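Local atomic coordinates of 6-phosphogluconate dehydrogenase (Decarboxylating) (Geobacter metallireducens, PDB entry 4E21), a protein that probably catalyses the NADP-dependent oxidative decarboxylation of 6-phosphogluconate to ribulose 5-phosphate in the pentose phosphate pathway. Residues 36-41 and 46-51; 23-28 and 167-172; 65-70 and 76-81. All coordinates share one frame; numbering follows the deposited sequence.

Interaction 1 of 3, residues 36-41 and 46-51; sequences DMVRRL and HECVVY
Cys-48 points from strand 47-51 toward helix 36-41, and both of its side-chain atoms make contact there. Its CB lies 3.8 Å from Val-38 CG1. From CB the thiol is set anti to the carbonyl carbon (chi1 -56°), a turn that carries SG in between two helix residues, 3.6 Å from Leu-41 CB and 3.9 Å from Val-38 CG1. A short, weakly polar side chain suits this place, where the helix passes close over the strand: the two axes approach to 8.6 Å and run nearly antiparallel, at 156°. Val-38 divides its branches, for while CG1 rests on the cysteine, CG2 meets Val-50 CG1 at 3.8 Å. This is the return half of a beta-alpha-beta unit, in which strand 24-28, helix 32-43 and strand 47-51 follow one another, and the Rossmann-type GxGxxG pattern near Val-38 is consistent with a dinucleotide-binding fold. Where the helix gives way to the strand, His-46 N donates to Leu-41 O over 3.1 Å, with an N-H...O angle of 159°. The same carbonyl oxygen lies at the edge of the imidazole. Buried, that ring needs partners for both nitrogens and has them: NE2 is hydrogen-bonded to Thr-172 OG1, and ND1 to the backbone N of Met-23.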
loop_
_atom_site.group_PDB
_atom_site.type_symbol
_atom_site.label_atom_id
_atom_site.label_comp_id
_atom_site.label_asym_id
_atom_site.label_seq_id
_atom_site.Cartn_x
_atom_site.Cartn_y
_atom_site.Cartn_z
ATOM N N ASP B 36 8.872 -30.471 22.339
ATOM C CA ASP B 36 9.150 -29.416 23.316
ATOM C C ASP B 36 8.037 -29.204 24.327
ATOM O O ASP B 36 8.293 -28.924 25.500
ATOM C CB ASP B 36 9.438 -28.085 22.605
ATOM C CG ASP B 36 10.879 -27.961 22.182
ATOM O OD1 ASP B 36 11.675 -28.833 22.604
ATOM O OD2 ASP B 36 11.214 -27.004 21.446
HETATM N N MSE B 37 6.793 -29.320 23.869
HETATM C CA MSE B 37 5.657 -29.171 24.772
HETATM C C MSE B 37 5.574 -30.372 25.700
HETATM O O MSE B 37 5.209 -30.222 26.859
HETATM C CB MSE B 37 4.354 -28.984 24.003
HETATM C CG MSE B 37 4.439 -27.867 22.997
HETATM SE SE MSE B 37 2.819 -27.644 21.970
HETATM C CE MSE B 37 1.834 -26.503 23.192
ATOM N N VAL B 38 5.923 -31.555 25.194
ATOM C CA VAL B 38 5.962 -32.744 26.045
ATOM C C VAL B 38 7.051 -32.558 27.094
ATOM O O VAL B 38 6.821 -32.813 28.277
ATOM C CB VAL B 38 6.207 -34.047 25.256
ATOM C CG1 VAL B 38 6.552 -35.165 26.207
ATOM C CG2 VAL B 38 4.978 -34.408 24.437
ATOM N N ARG B 39 8.223 -32.074 26.668
ATOM C CA ARG B 39 9.317 -31.866 27.616
ATOM C C ARG B 39 8.902 -30.873 28.676
ATOM O O ARG B 39 9.158 -31.077 29.858
ATOM C CB ARG B 39 10.592 -31.413 26.923
ATOM C CG ARG B 39 11.208 -32.464 26.038
ATOM C CD ARG B 39 12.393 -31.901 25.286
ATOM N NE ARG B 39 12.873 -32.832 24.274
ATOM C CZ ARG B 39 12.809 -32.617 22.965
ATOM N NH1 ARG B 39 12.295 -31.489 22.494
ATOM N NH2 ARG B 39 13.271 -33.532 22.124
ATOM N N ARG B 40 8.227 -29.807 28.257
ATOM C CA ARG B 40 7.761 -28.805 29.207
ATOM C C ARG B 40 6.672 -29.382 30.104
ATOM O O ARG B 40 6.686 -29.189 31.318
ATOM C CB ARG B 40 7.277 -27.528 28.499
ATOM C CG ARG B 40 6.816 -26.447 29.476
ATOM C CD ARG B 40 6.701 -25.095 28.824
ATOM N NE ARG B 40 6.285 -24.049 29.757
ATOM C CZ ARG B 40 7.117 -23.209 30.363
ATOM N NH1 ARG B 40 8.423 -23.300 30.144
ATOM N NH2 ARG B 40 6.645 -22.279 31.188
ATOM N N LEU B 41 5.723 -30.077 29.488
ATOM C CA LEU B 41 4.639 -30.759 30.204
ATOM C C LEU B 41 5.199 -31.707 31.276
ATOM O O LEU B 41 4.817 -31.627 32.445
ATOM C CB LEU B 41 3.808 -31.566 29.206
ATOM C CG LEU B 41 2.411 -31.160 28.735
ATOM C CD1 LEU B 41 1.992 -29.782 29.209
ATOM C CD2 LEU B 41 2.302 -31.318 27.214
ATOM N N HIS B 46 3.395 -33.433 34.553
ATOM C CA HIS B 46 2.300 -34.140 33.905
ATOM C C HIS B 46 2.811 -35.444 33.307
ATOM O O HIS B 46 4.014 -35.606 33.111
ATOM C CB HIS B 46 1.680 -33.267 32.807
ATOM C CG HIS B 46 1.022 -32.025 33.321
ATOM N ND1 HIS B 46 -0.162 -32.048 34.025
ATOM C CD2 HIS B 46 1.385 -30.722 33.235
ATOM C CE1 HIS B 46 -0.502 -30.812 34.352
ATOM N NE2 HIS B 46 0.424 -29.989 33.892
ATOM N N GLU B 47 1.891 -36.355 32.991
ATOM C CA GLU B 47 2.241 -37.664 32.433
ATOM C C GLU B 47 1.931 -37.742 30.951
ATOM O O GLU B 47 0.764 -37.745 30.553
ATOM C CB GLU B 47 1.463 -38.775 33.137
ATOM C CG GLU B 47 2.059 -39.228 34.444
ATOM C CD GLU B 47 1.338 -40.443 35.025
ATOM O OE1 GLU B 47 1.234 -41.476 34.314
ATOM O OE2 GLU B 47 0.884 -40.365 36.194
ATOM N N CYS B 48 2.964 -37.851 30.131
ATOM C CA CYS B 48 2.762 -37.818 28.693
ATOM C C CYS B 48 2.960 -39.176 28.046
ATOM O O CYS B 48 3.839 -39.943 28.440
ATOM C CB CYS B 48 3.696 -36.793 28.045
ATOM S SG CYS B 48 3.542 -35.125 28.729
ATOM N N VAL B 49 2.131 -39.462 27.048
ATOM C CA VAL B 49 2.311 -40.629 26.210
ATOM C C VAL B 49 2.352 -40.032 24.833
ATOM O O VAL B 49 1.497 -39.221 24.510
ATOM C CB VAL B 49 1.105 -41.610 26.280
ATOM C CG1 VAL B 49 1.226 -42.683 25.198
ATOM C CG2 VAL B 49 0.968 -42.219 27.658
ATOM N N VAL B 50 3.333 -40.418 24.025
ATOM C CA VAL B 50 3.496 -39.796 22.720
ATOM C C VAL B 50 3.401 -40.797 21.589
ATOM O O VAL B 50 3.494 -42.008 21.795
ATOM C CB VAL B 50 4.825 -39.017 22.610
ATOM C CG1 VAL B 50 5.020 -38.180 23.848
ATOM C CG2 VAL B 50 6.000 -39.981 22.408
ATOM N N TYR B 51 3.219 -40.276 20.384
ATOM C CA TYR B 51 3.092 -41.118 19.218
ATOM C C TYR B 51 3.338 -40.318 17.936
ATOM O O TYR B 51 2.980 -39.140 17.842
ATOM C CB TYR B 51 1.710 -41.783 19.178
ATOM C CG TYR B 51 1.496 -42.543 17.894
ATOM C CD1 TYR B 51 2.166 -43.739 17.653
ATOM C CD2 TYR B 51 0.664 -42.045 16.907
ATOM C CE1 TYR B 51 1.993 -44.423 16.457
ATOM C CE2 TYR B 51 0.475 -42.721 15.724
ATOM C CZ TYR B 51 1.141 -43.908 15.497
ATOM O OH TYR B 51 0.944 -44.575 14.306
#

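Interaction 2 of 3, residues 23-28 and 167-172; sequences MQIGMI and DPVFRT
The carbonyl oxygen of Pro-168, whose ring packs against Met-23, takes two modest bonds: the helical one from Thr-172 N, one turn on, at 3.3 Å from Pro-168 O, and a weak one from His-46 NE2. Proline is well placed here, in the first turn of helix 167-173, where a residue without an N-H costs the helix no bond. Its ring offers an apolar surface to Met-23, which is present as selenomethionine. In Met-23, CG is anti to the carbonyl carbon (chi1 -60°) and the chain runs on straight to SE (chi2 -178°), which comes to 3.9 Å from Pro-168 CG, with the ring's CB and CD only slightly farther off; the bend at chi3 turns only the terminal methyl. The two side chains cross obliquely. The same selenium lies 4.1 Å from Val-169 CG2; a long, flexible, polarisable side chain can serve two such neighbours at once. Deeper in, Ile-25 and Val-169 meet tip to tip. Val-169 CG2 is anti to its own carbonyl carbon and reaches Ile-25 CG1 at 3.7 Å, with Ile-25 CD1 at nearly the same distance. Branched side chains give compact, rather rigid surfaces on strand and helix alike, and Val-169 also touches Leu-41 of helix 32-43. Asp-167 turns away from the strand, and its OD2 forms a salt bridge with Arg-171 NH1 at 2.7 Å. A carboxylate at this end would probably also be favoured by the helix dipole. Met-23 and Ile-25 face the helix while Gln-24 between them faces the other way, the alternation expected of an inner strand covered by helices in a Rossmann-type alpha/beta domain.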
loop_
_atom_site.group_PDB
_atom_site.type_symbol
_atom_site.label_atom_id
_atom_site.label_comp_id
_atom_site.label_asym_id
_atom_site.label_seq_id
_atom_site.Cartn_x
_atom_site.Cartn_y
_atom_site.Cartn_z
HETATM N N MSE B 23 -1.806 -34.227 35.261
HETATM C CA MSE B 23 -2.614 -34.930 34.279
HETATM C C MSE B 23 -1.846 -35.830 33.311
HETATM O O MSE B 23 -0.631 -35.706 33.126
HETATM C CB MSE B 23 -3.451 -33.918 33.496
HETATM C CG MSE B 23 -4.395 -33.110 34.378
HETATM SE SE MSE B 23 -5.562 -31.830 33.433
HETATM C CE MSE B 23 -6.682 -33.086 32.423
ATOM N N GLN B 24 -2.581 -36.745 32.695
ATOM C CA GLN B 24 -2.033 -37.560 31.625
ATOM C C GLN B 24 -2.453 -36.937 30.311
ATOM O O GLN B 24 -3.637 -36.668 30.100
ATOM C CB GLN B 24 -2.556 -38.992 31.697
ATOM C CG GLN B 24 -1.931 -39.902 30.673
ATOM C CD GLN B 24 -2.547 -41.289 30.685
ATOM O OE1 GLN B 24 -3.734 -41.449 30.967
ATOM N NE2 GLN B 24 -1.738 -42.302 30.377
ATOM N N ILE B 25 -1.480 -36.704 29.440
ATOM C CA ILE B 25 -1.710 -36.046 28.175
ATOM C C ILE B 25 -1.071 -36.908 27.104
ATOM O O ILE B 25 0.102 -37.275 27.213
ATOM C CB ILE B 25 -1.028 -34.638 28.139
ATOM C CG1 ILE B 25 -1.723 -33.655 29.084
ATOM C CG2 ILE B 25 -1.003 -34.070 26.738
ATOM C CD1 ILE B 25 -1.291 -33.790 30.553
ATOM N N GLY B 26 -1.832 -37.240 26.073
ATOM C CA GLY B 26 -1.250 -37.894 24.923
ATOM C C GLY B 26 -0.883 -36.814 23.926
ATOM O O GLY B 26 -1.615 -35.835 23.774
HETATM N N MSE B 27 0.246 -36.988 23.246
HETATM C CA MSE B 27 0.711 -36.019 22.264
HETATM C C MSE B 27 0.974 -36.755 20.971
HETATM O O MSE B 27 1.735 -37.725 20.953
HETATM C CB MSE B 27 1.998 -35.372 22.758
HETATM C CG MSE B 27 2.695 -34.436 21.778
HETATM SE SE MSE B 27 1.716 -32.780 21.464
HETATM C CE MSE B 27 1.260 -33.178 19.661
ATOM N N ILE B 28 0.338 -36.319 19.891
ATOM C CA ILE B 28 0.628 -36.900 18.585
ATOM C C ILE B 28 1.295 -35.856 17.719
ATOM O O ILE B 28 0.791 -34.738 17.604
ATOM C CB ILE B 28 -0.645 -37.353 17.841
ATOM C CG1 ILE B 28 -1.360 -38.472 18.594
ATOM C CG2 ILE B 28 -0.304 -37.785 16.422
ATOM C CD1 ILE B 28 -2.686 -38.883 17.932
ATOM N N ASP B 167 -7.331 -26.547 32.261
ATOM C CA ASP B 167 -6.576 -25.461 32.905
ATOM C C ASP B 167 -5.160 -25.806 33.384
ATOM O O ASP B 167 -4.244 -25.022 33.177
ATOM C CB ASP B 167 -7.372 -24.813 34.036
ATOM C CG ASP B 167 -6.969 -23.369 34.265
ATOM O OD1 ASP B 167 -7.046 -22.554 33.313
ATOM O OD2 ASP B 167 -6.579 -23.043 35.402
ATOM N N PRO B 168 -4.973 -26.972 34.034
ATOM C CA PRO B 168 -3.622 -27.317 34.520
ATOM C C PRO B 168 -2.598 -27.506 33.399
ATOM O O PRO B 168 -1.403 -27.237 33.574
ATOM C CB PRO B 168 -3.839 -28.648 35.262
ATOM C CG PRO B 168 -5.267 -28.622 35.657
ATOM C CD PRO B 168 -5.985 -27.923 34.518
ATOM N N VAL B 169 -3.063 -27.988 32.253
ATOM C CA VAL B 169 -2.178 -28.176 31.110
ATOM C C VAL B 169 -1.763 -26.825 30.534
ATOM O O VAL B 169 -0.616 -26.639 30.153
ATOM C CB VAL B 169 -2.828 -29.044 30.021
ATOM C CG1 VAL B 169 -1.979 -29.037 28.756
ATOM C CG2 VAL B 169 -3.043 -30.472 30.546
ATOM N N PHE B 170 -2.697 -25.883 30.493
ATOM C CA PHE B 170 -2.402 -24.559 29.953
ATOM C C PHE B 170 -1.463 -23.780 30.876
ATOM O O PHE B 170 -0.475 -23.194 30.417
ATOM C CB PHE B 170 -3.684 -23.769 29.713
ATOM C CG PHE B 170 -4.552 -24.350 28.649
ATOM C CD1 PHE B 170 -3.988 -24.938 27.531
ATOM C CD2 PHE B 170 -5.930 -24.301 28.757
ATOM C CE1 PHE B 170 -4.793 -25.476 26.540
ATOM C CE2 PHE B 170 -6.733 -24.816 27.764
ATOM C CZ PHE B 170 -6.164 -25.412 26.661
ATOM N N ARG B 171 -1.761 -23.798 32.175
ATOM C CA ARG B 171 -0.892 -23.172 33.165
ATOM C C ARG B 171 0.555 -23.603 33.036
ATOM O O ARG B 171 1.464 -22.771 33.055
ATOM C CB ARG B 171 -1.374 -23.501 34.559
ATOM C CG ARG B 171 -2.374 -22.519 35.069
ATOM C CD ARG B 171 -2.869 -22.950 36.420
ATOM N NE ARG B 171 -2.937 -21.786 37.286
ATOM C CZ ARG B 171 -3.961 -20.945 37.302
ATOM N NH1 ARG B 171 -5.006 -21.157 36.502
ATOM N NH2 ARG B 171 -3.939 -19.900 38.125
ATOM N N THR B 172 0.771 -24.906 32.908
ATOM C CA THR B 172 2.124 -25.434 32.766
ATOM C C THR B 172 2.770 -24.929 31.489
ATOM O O THR B 172 3.937 -24.530 31.487
ATOM C CB THR B 172 2.118 -26.973 32.752
ATOM O OG1 THR B 172 1.614 -27.435 34.000
ATOM C CG2 THR B 172 3.520 -27.545 32.534
#

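Interaction 3 of 3, residues 65-70 and 76-81; sequences GIAGAR and CAKLVK
Lys-78 directs its CG anti to its own carbonyl carbon (chi1 -77°), and beyond CG the chain is extended, carrying the ammonium from helix 72-78 across to the loop at Gly-68. There NZ donates to Gly-68 O over 3.1 Å. The donor approaches with a C=O...N angle of 152°, tilted 25° from the carbonyl plane. The methylenes follow the nitrogen in, with CD 3.6 Å and CE 3.8 Å from the same Gly-68 O, so the oxygen is met along the last part of the chain. A lysine suits the place because it can span the distance from helix to loop and still end in a donor. Ala-67 CB, a small methyl, lies 4.5 Å from Lys-78 NZ beside the bond. Arg-70 brings its NH1 to 4.3 Å from Lys-78 NZ, at the edge of the guanidinium; the two cations gather around Glu-74, which forms a salt bridge with Arg-70 and a long, weak ion pair with the lysine. With an alanine here in place of Lys-78, Gly-68 O is likely to lose its ammonium donor, and Glu-74 the weaker of these two cationic neighbours. The backbone past the lysine is held too, for the side-chain amide of Gln-24 bonds Lys-78 O and Val-80 N. The loop itself begins at Gly-65, whose positive phi closes the preceding helix in a Schellman motif, and Ala-67 is hydrogen-bonded to Val-50. The contact lies in the connection between the parallel strands 47-51 and 84-87, a crossover of a Rossmann-type domain, where it holds the loop before helix 72-78 to that helix's C-terminal end.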
loop_
_atom_site.group_PDB
_atom_site.type_symbol
_atom_site.label_atom_id
_atom_site.label_comp_id
_atom_site.label_asym_id
_atom_site.label_seq_id
_atom_site.Cartn_x
_atom_site.Cartn_y
_atom_site.Cartn_z
ATOM N N GLY B 65 13.169 -41.064 27.851
ATOM C CA GLY B 65 12.390 -41.665 28.912
ATOM C C GLY B 65 10.970 -41.137 28.996
ATOM O O GLY B 65 10.451 -40.925 30.097
ATOM N N ILE B 66 10.346 -40.913 27.837
ATOM C CA ILE B 66 8.907 -40.617 27.778
ATOM C C ILE B 66 8.136 -41.788 27.161
ATOM O O ILE B 66 8.578 -42.371 26.166
ATOM C CB ILE B 66 8.594 -39.334 26.975
ATOM C CG1 ILE B 66 9.500 -38.187 27.405
ATOM C CG2 ILE B 66 7.149 -38.929 27.175
ATOM C CD1 ILE B 66 9.621 -37.124 26.342
ATOM N N ALA B 67 6.991 -42.129 27.750
ATOM C CA ALA B 67 6.209 -43.277 27.282
ATOM C C ALA B 67 5.842 -43.123 25.812
ATOM O O ALA B 67 5.386 -42.063 25.392
ATOM C CB ALA B 67 4.957 -43.467 28.131
ATOM N N GLY B 68 6.058 -44.178 25.032
ATOM C CA GLY B 68 5.737 -44.156 23.621
ATOM C C GLY B 68 4.574 -45.067 23.282
ATOM O O GLY B 68 3.884 -45.587 24.157
ATOM N N ALA B 69 4.363 -45.255 21.989
ATOM C CA ALA B 69 3.310 -46.105 21.485
ATOM C C ALA B 69 3.650 -46.366 20.029
ATOM O O ALA B 69 4.126 -45.463 19.329
ATOM C CB ALA B 69 1.976 -45.415 21.605
ATOM N N ARG B 70 3.437 -47.600 19.571
ATOM C CA ARG B 70 3.795 -47.944 18.195
ATOM C C ARG B 70 2.620 -47.974 17.242
ATOM O O ARG B 70 2.770 -48.333 16.080
ATOM C CB ARG B 70 4.564 -49.263 18.117
ATOM C CG ARG B 70 4.351 -50.182 19.292
ATOM C CD ARG B 70 5.488 -50.049 20.304
ATOM N NE ARG B 70 5.298 -50.975 21.422
ATOM C CZ ARG B 70 5.140 -50.600 22.691
ATOM N NH1 ARG B 70 5.179 -49.304 23.015
ATOM N NH2 ARG B 70 4.964 -51.521 23.639
ATOM N N CYS B 76 -4.158 -45.006 22.161
ATOM C CA CYS B 76 -5.449 -44.812 22.826
ATOM C C CYS B 76 -5.631 -45.755 24.011
ATOM O O CYS B 76 -6.195 -45.377 25.058
ATOM C CB CYS B 76 -6.588 -44.974 21.837
ATOM S SG CYS B 76 -6.568 -43.668 20.626
ATOM N N ALA B 77 -5.131 -46.976 23.836
ATOM C CA ALA B 77 -5.169 -47.982 24.882
ATOM C C ALA B 77 -4.493 -47.484 26.162
ATOM O O ALA B 77 -4.989 -47.736 27.272
ATOM C CB ALA B 77 -4.500 -49.250 24.396
ATOM N N LYS B 78 -3.371 -46.773 25.993
ATOM C CA LYS B 78 -2.539 -46.348 27.108
ATOM C C LYS B 78 -3.088 -45.116 27.816
ATOM O O LYS B 78 -2.652 -44.784 28.925
ATOM C CB LYS B 78 -1.128 -46.048 26.618
ATOM C CG LYS B 78 -0.273 -47.260 26.352
ATOM C CD LYS B 78 1.170 -46.842 26.158
ATOM C CE LYS B 78 2.140 -47.968 26.498
ATOM N NZ LYS B 78 3.536 -47.433 26.579
ATOM N N LEU B 79 -4.022 -44.423 27.172
ATOM C CA LEU B 79 -4.598 -43.217 27.764
ATOM C C LEU B 79 -5.900 -43.531 28.501
ATOM O O LEU B 79 -6.884 -43.972 27.899
ATOM C CB LEU B 79 -4.816 -42.123 26.711
ATOM C CG LEU B 79 -3.560 -41.514 26.071
ATOM C CD1 LEU B 79 -3.961 -40.500 25.040
ATOM C CD2 LEU B 79 -2.614 -40.880 27.087
ATOM N N VAL B 80 -5.887 -43.297 29.809
ATOM C CA VAL B 80 -7.033 -43.527 30.687
ATOM C C VAL B 80 -8.166 -42.527 30.414
ATOM O O VAL B 80 -7.923 -41.346 30.241
ATOM C CB VAL B 80 -6.571 -43.464 32.174
ATOM C CG1 VAL B 80 -7.761 -43.469 33.144
ATOM C CG2 VAL B 80 -5.618 -44.616 32.480
ATOM N N LYS B 81 -9.406 -43.002 30.360
ATOM C CA LYS B 81 -10.551 -42.139 30.059
ATOM C C LYS B 81 -11.000 -41.351 31.282
ATOM O O LYS B 81 -10.873 -41.851 32.391
ATOM C CB LYS B 81 -11.702 -42.982 29.531
ATOM C CG LYS B 81 -11.363 -43.735 28.249
ATOM C CD LYS B 81 -12.528 -44.606 27.783
ATOM C CE LYS B 81 -12.630 -45.892 28.623
ATOM N NZ LYS B 81 -13.680 -46.806 28.145
#

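In the fold
Interactions 1 and 2 lie in the same domain, on one face of the sheet, where helices 32-43 and 167-173 cover the neighbouring strands 47-51 and 24-28; their centres are about 8 Å apart. Interaction 1 is wholly buried and comes from nearby sequence, whereas interaction 2 brings together parts 139 residues apart and is only partly buried, at Met-23 and Pro-168. Both rely on apolar packing, with His-46 as a polar bridge between them. Interaction 3 is nearer the surface and rests on one charged hydrogen bond. It joins the others through Ile-66, which packs on Val-38, and through Gln-24, on the opposite side of strand 24-28 from Ile-25.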